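PDB 5MAL: lipase from Streptomyces rimosus, which hydrolyses triacylglycerols and a range of other esters and thioesters, preferring acyl chains of medium length and working as a secreted, monomeric SGNH-family lipase. Local coordinates for residues D59-A62 with K63-P67; I77-G80 with G81-G85; Q114-P117 with A118-Q122. All blocks are in the same frame, centred on the assembly; numbering follows the deposited sequence.

Contact 1 of 3, residues D59-A62 with K63-P67; sequences DVLA and KQLTP
The carbonyl oxygen of Val-60 receives two backbone N-H groups as the helix runs out. Gln-64 N approaches O of Val-60 at 3.0 Å, and Leu-65 N adds a weak bond at 3.3 Å to the same Val-60 O. The sharing marks a change from the alpha-type pattern toward a wider pi-type turn. A water fills in beside it, giving a proton to Leu-61 O and accepting one from Leu-65 N. One residue earlier, Lys-63 N bonds Asp-59 O at 2.9 Å, while the side chains of this pair run alongside each other to a long salt bridge, OD1 of Asp-59 to NZ of Lys-63 at 3.6 Å; the other carboxylate oxygen is held by Arg-56 N. Beyond CG the Gln-64 chain is extended (chi2 -167°), which carries its amide alongside Val-60; CG2 of Val-60 lies over one face of that amide, 3.5 Å from OE1 of Gln-64. That OE1 accepts a bond from Gly-8 N. Leu-65 packs its CD1 against Leu-61 CD2 at 3.8 Å. Gln-64 and Leu-65 thus face strand 3-8, and Val-60, Leu-61 and Leu-65 lean on helix 98-130.

Contact 2 of 3, residues I77-G80 with G81-G85; sequences ITIG and GNDAG
Asp-83 folds back over Gly-80, and here the turn after the strand is at its most compact. OD1 of Asp-83 comes within 3.4 Å of Gly-80 CA, and its CB lies 3.5 Å from Gly-80 O. CG stands beside the backbone N of Asp-83 (chi1 -61°), which turns the carboxylate back toward the start of the turn. Gly-80 has a positive phi of 126°, at which any CB would press against the carbonyl oxygen of Ile-79, a geometry that only a residue without CB takes up easily. Its own carbonyl closes the turn: Ala-84 N bonds Gly-80 O at 3.1 Å. The looser side begins where a single bound water, accepting from both Gly-80 N and Asn-82 N at 2.9 Å each, bridges the bend where no side chain enters; Asn-82, partly exposed, anchors its amide on Ala-55 O. Replacing Asp-83 by an alanine would probably leave the hydroxyl of Thr-57 without its carboxylate partner and open a gap over Gly-80. The sequence Gly-Gly-Asn-Asp matches the block III motif of SGNH hydrolases, whose asparagine commonly serves the oxyanion hole, consistent with Asn-82 lying about 5 Å from nucleophile Ser-10, side chain to side chain. The turn leads from strand 74-78 into helix 86-96, with helix 98-130 against Asp-83 and Ala-84, and helix 57-64 against Ile-79.

Contact 3 of 3, residues Q114-P117 with A118-Q122; sequences QTLP and AQLDQ
Two flat side-chain groups lie against backbone carbonyls one turn back. The carboxylate of Asp-121 presents a face to Pro-117 O, which sits almost squarely over CG of Asp-121 at 3.6 Å, while its OD1 is taken by Arg-177 and His-181. The amide of Gln-119 has Thr-115 O obliquely above one face, nearest to CG of Gln-119 at 3.7 Å; the carboxylate of Asp-83 lies obliquely off the other face, and Tyr-111 OH is bonded to OE1. Between these polar flanks, Leu-116 and Leu-120 mesh on the buried side, CD1 of Leu-116 meeting CG of Leu-120 at 3.8 Å. Leu-116 carries its CG anti to the backbone N (chi1 178°) and so beside its carbonyl carbon, which brings the branch toward the following turn, where Leu-120 waits. The backbone beneath is strong: Leu-120 N meets Leu-116 O at 2.9 Å, and Asp-121 N reaches Pro-117 O at 3.0 Å with an N-H...O angle of 161°. Upstream the pattern fails, because the nitrogen of Pro-117 has no hydrogen to give to the turn before. A water takes over next to it, donating to Gln-114 O at 2.6 Å and accepting from Ala-118 N at 3.0 Å, in place of the direct bond that four-residue spacing would supply. A long helix bent at a proline, with water let into the opened turn and regular bonding resumed by Leu-120, is the classic proline kink, seen here within helix 98-130.

In the fold
The three contacts show how local bonding is shaped by its surroundings. Contact 2 is the buried one, near the centre of the chain, and it is made mostly of glycine backbone and one carboxylate; contacts 1 and 3 are partly buried helix segments with one apolar flank each, Asp-59, Lys-63 and Asp-121 on the outer side, and glutamine amides turned inward to partners. Water enters all three where backbone bonding is interrupted, at a helix end, a turn and a proline kink. They meet largely through apolar groups, Val-60 CG2 on Ile-79 CD1 and Leu-116 CD1 on Gly-80 CA, though Asp-83 also packs beside Gln-119. Helices 57-64 and 98-130 thus both pack against residues 77-85.

Contact 1 of 3, residues D59-A62 with K63-P67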
ATOM      1  N   ASP A  59      -6.183   5.619  11.618  1.00 17.90           N
ATOM      2  CA  ASP A  59      -5.620   4.521  12.384  1.00 17.02           C
ATOM      3  C   ASP A  59      -4.118   4.700  12.520  1.00 16.03           C
ATOM      4  O   ASP A  59      -3.532   4.339  13.536  1.00 16.17           O
ATOM      5  CB  ASP A  59      -5.949   3.192  11.718  1.00 15.26           C
ATOM      6  CG  ASP A  59      -7.437   2.984  11.581  1.00 25.83           C
ATOM      7  OD1 ASP A  59      -8.124   2.995  12.626  1.00 23.17           O
ATOM      8  OD2 ASP A  59      -7.922   2.860  10.441  1.00 20.46           O
ATOM      9  N   VAL A  60      -3.498   5.260  11.488  1.00 14.47           N
ATOM     10  CA  VAL A  60      -2.075   5.535  11.562  1.00 15.15           C
ATOM     11  C   VAL A  60      -1.845   6.540  12.693  1.00 13.09           C
ATOM     12  O   VAL A  60      -0.953   6.363  13.527  1.00 17.10           O
ATOM     13  CB  VAL A  60      -1.510   6.074  10.229  1.00 13.95           C
ATOM     14  CG1 VAL A  60      -0.063   6.456  10.400  1.00 13.61           C
ATOM     15  CG2 VAL A  60      -1.641   5.014   9.122  1.00 10.00           C
ATOM     16  N   LEU A  61      -2.692   7.561  12.742  1.00 13.99           N
ATOM     17  CA  LEU A  61      -2.598   8.590  13.784  1.00 16.77           C
ATOM     18  C   LEU A  61      -2.851   8.024  15.182  1.00 20.21           C
ATOM     19  O   LEU A  61      -2.152   8.362  16.138  1.00 19.93           O
ATOM     20  CB  LEU A  61      -3.587   9.714  13.487  1.00 18.23           C
ATOM     21  CG  LEU A  61      -3.316  10.499  12.201  1.00 19.00           C
ATOM     22  CD1 LEU A  61      -4.432  11.482  11.909  1.00 23.37           C
ATOM     23  CD2 LEU A  61      -2.000  11.217  12.311  1.00 17.25           C
ATOM     24  N   ALA A  62      -3.835   7.140  15.296  1.00 19.80           N
ATOM     25  CA  ALA A  62      -4.248   6.634  16.605  1.00 19.45           C
ATOM     26  C   ALA A  62      -3.397   5.490  17.150  1.00 23.32           C
ATOM     27  O   ALA A  62      -3.297   5.321  18.359  1.00 22.80           O
ATOM     28  CB  ALA A  62      -5.713   6.190  16.548  1.00 19.89           C
ATOM     29  N   LYS A  63      -2.796   4.692  16.271  1.00 19.27           N
ATOM     30  CA  LYS A  63      -2.222   3.431  16.710  1.00 18.75           C
ATOM     31  C   LYS A  63      -0.785   3.204  16.254  1.00 22.99           C
ATOM     32  O   LYS A  63      -0.106   2.340  16.809  1.00 27.53           O
ATOM     33  CB  LYS A  63      -3.079   2.249  16.219  1.00 24.48           C
ATOM     34  CG  LYS A  63      -4.440   2.082  16.918  1.00 23.48           C
ATOM     35  CD  LYS A  63      -5.125   0.773  16.512  1.00 20.92           C
ATOM     36  CE  LYS A  63      -5.361   0.710  15.005  1.00 24.71           C
ATOM     37  NZ  LYS A  63      -6.769   0.375  14.621  1.00 21.72           N
ATOM     38  N   GLN A  64      -0.330   3.944  15.241  1.00 13.99           N
ATOM     39  CA  GLN A  64       0.908   3.559  14.540  1.00 12.78           C
ATOM     40  C   GLN A  64       2.116   4.477  14.700  1.00 14.72           C
ATOM     41  O   GLN A  64       3.247   4.061  14.441  1.00 11.88           O
ATOM     42  CB  GLN A  64       0.635   3.424  13.043  1.00 11.53           C
ATOM     43  CG  GLN A  64      -0.452   2.418  12.686  1.00 13.50           C
ATOM     44  CD  GLN A  64      -0.442   2.118  11.205  1.00 12.74           C
ATOM     45  OE1 GLN A  64       0.472   2.543  10.496  1.00 11.93           O
ATOM     46  NE2 GLN A  64      -1.443   1.379  10.731  1.00  9.81           N
ATOM     47  N   LEU A  65       1.897   5.725  15.089  1.00 16.29           N
ATOM     48  CA  LEU A  65       3.015   6.665  15.105  1.00 11.91           C
ATOM     49  C   LEU A  65       3.826   6.613  16.396  1.00 11.85           C
ATOM     50  O   LEU A  65       4.831   7.311  16.526  1.00 16.35           O
ATOM     51  CB  LEU A  65       2.515   8.083  14.866  1.00 11.53           C
ATOM     52  CG  LEU A  65       1.881   8.333  13.497  1.00 14.68           C
ATOM     53  CD1 LEU A  65       1.271   9.712  13.457  1.00 19.38           C
ATOM     54  CD2 LEU A  65       2.903   8.165  12.372  1.00 15.50           C
ATOM     55  N   THR A  66       3.409   5.776  17.341  1.00 13.96           N
ATOM     56  CA  THR A  66       4.056   5.718  18.652  1.00 14.80           C
ATOM     57  C   THR A  66       5.602   5.646  18.618  1.00 19.86           C
ATOM     58  O   THR A  66       6.263   6.404  19.334  1.00 15.46           O
ATOM     59  CB  THR A  66       3.497   4.544  19.478  1.00 19.02           C
ATOM     60  OG1 THR A  66       2.091   4.746  19.672  1.00 26.18           O
ATOM     61  CG2 THR A  66       4.184   4.445  20.825  1.00 19.67           C
ATOM     62  N   PRO A  67       6.187   4.776  17.770  1.00 12.77           N
ATOM     63  CA  PRO A  67       7.655   4.709  17.763  1.00 10.03           C
ATOM     64  C   PRO A  67       8.341   5.720  16.847  1.00 13.96           C
ATOM     65  O   PRO A  67       9.563   5.657  16.666  1.00 12.91           O
ATOM     66  CB  PRO A  67       7.924   3.282  17.271  1.00 11.16           C
ATOM     67  CG  PRO A  67       6.793   3.011  16.339  1.00 11.73           C
ATOM     68  CD  PRO A  67       5.588   3.744  16.898  1.00 13.76           C
TER
HETATM   69  O   HOH W   1      -0.131   6.550  17.090  1.00 17.99           O

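Contact 2 of 3, residues I77-G80 with G81-G85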
ATOM      1  N   ILE A  77       5.742   4.141   4.319  1.00  5.41           N
ATOM      2  CA  ILE A  77       4.304   4.068   4.499  1.00  8.39           C
ATOM      3  C   ILE A  77       3.580   3.836   3.186  1.00  7.82           C
ATOM      4  O   ILE A  77       3.987   4.351   2.148  1.00  6.79           O
ATOM      5  CB  ILE A  77       3.774   5.356   5.173  1.00  7.47           C
ATOM      6  CG1 ILE A  77       2.294   5.205   5.540  1.00  9.91           C
ATOM      7  CG2 ILE A  77       4.044   6.585   4.286  1.00  6.32           C
ATOM      8  CD1 ILE A  77       1.793   6.296   6.486  1.00 11.01           C
ATOM      9  N   THR A  78       2.556   2.989   3.238  1.00  5.59           N
ATOM     10  CA  THR A  78       1.488   2.981   2.247  1.00  4.71           C
ATOM     11  C   THR A  78       0.229   3.267   3.051  1.00  6.06           C
ATOM     12  O   THR A  78      -0.035   2.600   4.029  1.00  7.64           O
ATOM     13  CB  THR A  78       1.344   1.634   1.476  1.00  7.87           C
ATOM     14  OG1 THR A  78       1.096   0.577   2.402  1.00  7.10           O
ATOM     15  CG2 THR A  78       2.597   1.308   0.681  1.00  6.22           C
ATOM     16  N   ILE A  79      -0.510   4.309   2.697  1.00  7.85           N
ATOM     17  CA  ILE A  79      -1.770   4.573   3.389  1.00  8.41           C
ATOM     18  C   ILE A  79      -2.649   5.405   2.491  1.00  8.04           C
ATOM     19  O   ILE A  79      -2.153   6.168   1.661  1.00 10.48           O
ATOM     20  CB  ILE A  79      -1.573   5.306   4.738  1.00  6.83           C
ATOM     21  CG1 ILE A  79      -2.810   5.142   5.632  1.00  8.21           C
ATOM     22  CG2 ILE A  79      -1.256   6.775   4.519  1.00 11.62           C
ATOM     23  CD1 ILE A  79      -3.033   3.720   6.139  1.00 10.41           C
ATOM     24  N   GLY A  80      -3.957   5.223   2.628  1.00  8.29           N
ATOM     25  CA  GLY A  80      -4.897   5.988   1.833  1.00 10.74           C
ATOM     26  C   GLY A  80      -5.876   5.124   1.073  1.00 10.20           C
ATOM     27  O   GLY A  80      -6.988   5.558   0.778  1.00 15.72           O
ATOM     28  N   GLY A  81      -5.467   3.907   0.749  1.00 10.02           N
ATOM     29  CA  GLY A  81      -6.349   2.991   0.054  1.00 12.98           C
ATOM     30  C   GLY A  81      -7.616   2.715   0.847  1.00 14.86           C
ATOM     31  O   GLY A  81      -8.715   2.746   0.310  1.00 19.96           O
ATOM     32  N   ASN A  82      -7.465   2.445   2.135  1.00 11.64           N
ATOM     33  CA  ASN A  82      -8.619   2.115   2.961  1.00 11.38           C
ATOM     34  C   ASN A  82      -9.483   3.333   3.230  1.00 16.09           C
ATOM     35  O   ASN A  82     -10.699   3.219   3.394  1.00 17.50           O
ATOM     36  CB  ASN A  82      -8.163   1.483   4.270  1.00 16.77           C
ATOM     37  CG  ASN A  82      -7.763   0.025   4.092  1.00 18.70           C
ATOM     38  OD1 ASN A  82      -8.519  -0.765   3.525  1.00 29.29           O
ATOM     39  ND2 ASN A  82      -6.576  -0.328   4.553  1.00 16.06           N
ATOM     40  N   ASP A  83      -8.855   4.501   3.285  1.00 13.21           N
ATOM     41  CA  ASP A  83      -9.603   5.744   3.414  1.00 15.20           C
ATOM     42  C   ASP A  83     -10.553   5.890   2.233  1.00 19.33           C
ATOM     43  O   ASP A  83     -11.681   6.347   2.380  1.00 17.71           O
ATOM     44  CB  ASP A  83      -8.665   6.942   3.485  1.00 14.18           C
ATOM     45  CG  ASP A  83      -7.737   6.874   4.678  1.00 16.07           C
ATOM     46  OD1 ASP A  83      -6.780   6.095   4.627  1.00 14.17           O
ATOM     47  OD2 ASP A  83      -7.979   7.583   5.678  1.00 18.43           O
ATOM     48  N   ALA A  84     -10.087   5.471   1.063  1.00 15.02           N
ATOM     49  CA  ALA A  84     -10.864   5.599  -0.156  1.00 17.54           C
ATOM     50  C   ALA A  84     -11.796   4.398  -0.321  1.00 16.58           C
ATOM     51  O   ALA A  84     -12.590   4.344  -1.256  1.00 18.22           O
ATOM     52  CB  ALA A  84      -9.940   5.739  -1.354  1.00 14.06           C
ATOM     53  N   GLY A  85     -11.700   3.451   0.607  1.00 21.47           N
ATOM     54  CA  GLY A  85     -12.550   2.272   0.610  1.00 23.84           C
ATOM     55  C   GLY A  85     -12.223   1.275  -0.483  1.00 22.65           C
ATOM     56  O   GLY A  85     -13.126   0.751  -1.136  1.00 27.30           O
TER
HETATM   57  O   HOH W   2      -5.015   2.784   3.725  1.00 11.23           O

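Contact 3 of 3, residues Q114-P117 with A118-Q122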
ATOM      1  N   GLN A 114     -10.355  14.194  -3.889  1.00 16.79           N
ATOM      2  CA  GLN A 114     -10.884  15.329  -3.127  1.00 15.93           C
ATOM      3  C   GLN A 114     -10.560  15.283  -1.636  1.00 14.65           C
ATOM      4  O   GLN A 114     -10.058  16.255  -1.057  1.00 16.01           O
ATOM      5  CB  GLN A 114     -12.397  15.394  -3.313  1.00 15.23           C
ATOM      6  CG  GLN A 114     -12.819  15.671  -4.745  1.00 20.69           C
ATOM      7  CD  GLN A 114     -14.281  15.347  -5.006  1.00 24.14           C
ATOM      8  OE1 GLN A 114     -15.099  15.306  -4.087  1.00 27.78           O
ATOM      9  NE2 GLN A 114     -14.614  15.094  -6.271  1.00 30.47           N
ATOM     10  N   THR A 115     -10.851  14.141  -1.030  1.00 11.36           N
ATOM     11  CA  THR A 115     -10.922  14.008   0.419  1.00 10.90           C
ATOM     12  C   THR A 115      -9.596  13.533   0.998  1.00 16.12           C
ATOM     13  O   THR A 115      -9.157  13.981   2.058  1.00 17.31           O
ATOM     14  CB  THR A 115     -12.031  13.021   0.815  1.00 15.12           C
ATOM     15  OG1 THR A 115     -13.218  13.285   0.047  1.00 15.75           O
ATOM     16  CG2 THR A 115     -12.330  13.123   2.280  1.00 13.30           C
ATOM     17  N   LEU A 116      -8.957  12.609   0.288  1.00 15.69           N
ATOM     18  CA  LEU A 116      -7.712  12.002   0.754  1.00 14.55           C
ATOM     19  C   LEU A 116      -6.498  12.936   0.952  1.00 13.23           C
ATOM     20  O   LEU A 116      -5.773  12.764   1.942  1.00 12.08           O
ATOM     21  CB  LEU A 116      -7.315  10.869  -0.203  1.00 12.72           C
ATOM     22  CG  LEU A 116      -6.000  10.176   0.158  1.00 15.98           C
ATOM     23  CD1 LEU A 116      -6.095   9.494   1.521  1.00 13.36           C
ATOM     24  CD2 LEU A 116      -5.619   9.188  -0.939  1.00 16.56           C
ATOM     25  N   PRO A 117      -6.236  13.880   0.015  1.00 13.53           N
ATOM     26  CA  PRO A 117      -5.013  14.682   0.165  1.00 17.83           C
ATOM     27  C   PRO A 117      -4.839  15.292   1.555  1.00 18.67           C
ATOM     28  O   PRO A 117      -3.730  15.257   2.087  1.00 18.11           O
ATOM     29  CB  PRO A 117      -5.184  15.786  -0.879  1.00 17.62           C
ATOM     30  CG  PRO A 117      -6.028  15.185  -1.912  1.00 18.03           C
ATOM     31  CD  PRO A 117      -6.971  14.258  -1.206  1.00 15.14           C
ATOM     32  N   ALA A 118      -5.917  15.807   2.149  1.00 16.68           N
ATOM     33  CA  ALA A 118      -5.800  16.468   3.444  1.00 14.99           C
ATOM     34  C   ALA A 118      -5.543  15.465   4.550  1.00 14.34           C
ATOM     35  O   ALA A 118      -4.933  15.800   5.567  1.00 17.76           O
ATOM     36  CB  ALA A 118      -7.049  17.275   3.760  1.00 16.12           C
ATOM     37  N   GLN A 119      -6.020  14.239   4.360  1.00 10.39           N
ATOM     38  CA  GLN A 119      -5.818  13.212   5.360  1.00 13.29           C
ATOM     39  C   GLN A 119      -4.392  12.721   5.294  1.00 13.58           C
ATOM     40  O   GLN A 119      -3.809  12.373   6.310  1.00 15.60           O
ATOM     41  CB  GLN A 119      -6.783  12.062   5.156  1.00 16.04           C
ATOM     42  CG  GLN A 119      -8.221  12.480   5.289  1.00 18.43           C
ATOM     43  CD  GLN A 119      -9.122  11.305   5.150  1.00 15.47           C
ATOM     44  OE1 GLN A 119      -9.086  10.608   4.134  1.00 17.01           O
ATOM     45  NE2 GLN A 119      -9.931  11.052   6.170  1.00 17.97           N
ATOM     46  N   LEU A 120      -3.827  12.695   4.092  1.00 13.47           N
ATOM     47  CA  LEU A 120      -2.409  12.371   3.971  1.00 15.08           C
ATOM     48  C   LEU A 120      -1.576  13.429   4.689  1.00 13.40           C
ATOM     49  O   LEU A 120      -0.635  13.100   5.426  1.00 12.87           O
ATOM     50  CB  LEU A 120      -1.991  12.260   2.507  1.00 14.29           C
ATOM     51  CG  LEU A 120      -2.625  11.105   1.736  1.00 13.60           C
ATOM     52  CD1 LEU A 120      -2.168  11.168   0.294  1.00 14.41           C
ATOM     53  CD2 LEU A 120      -2.242   9.780   2.383  1.00 11.30           C
ATOM     54  N   ASP A 121      -1.933  14.696   4.483  1.00 14.02           N
ATOM     55  CA  ASP A 121      -1.249  15.784   5.169  1.00 14.49           C
ATOM     56  C   ASP A 121      -1.272  15.586   6.676  1.00 14.69           C
ATOM     57  O   ASP A 121      -0.280  15.854   7.350  1.00 16.08           O
ATOM     58  CB  ASP A 121      -1.870  17.134   4.809  1.00 15.60           C
ATOM     59  CG  ASP A 121      -1.415  17.642   3.469  1.00 18.01           C
ATOM     60  OD1 ASP A 121      -0.323  17.234   3.010  1.00 18.78           O
ATOM     61  OD2 ASP A 121      -2.136  18.470   2.878  1.00 22.34           O
ATOM     62  N   GLN A 122      -2.400  15.118   7.204  1.00 12.96           N
ATOM     63  CA  GLN A 122      -2.514  14.845   8.629  1.00 15.54           C
ATOM     64  C   GLN A 122      -1.417  13.906   9.087  1.00 17.51           C
ATOM     65  O   GLN A 122      -0.733  14.161  10.082  1.00 16.35           O
ATOM     66  CB  GLN A 122      -3.879  14.248   8.962  1.00 17.04           C
ATOM     67  CG  GLN A 122      -4.991  15.260   8.991  1.00 18.76           C
ATOM     68  CD  GLN A 122      -6.287  14.650   9.456  1.00 16.70           C
ATOM     69  OE1 GLN A 122      -6.801  13.707   8.845  1.00 18.62           O
ATOM     70  NE2 GLN A 122      -6.812  15.160  10.561  1.00 19.56           N
TER
HETATM   71  O   HOH W   3      -8.350  17.048   0.805  1.00 19.58           O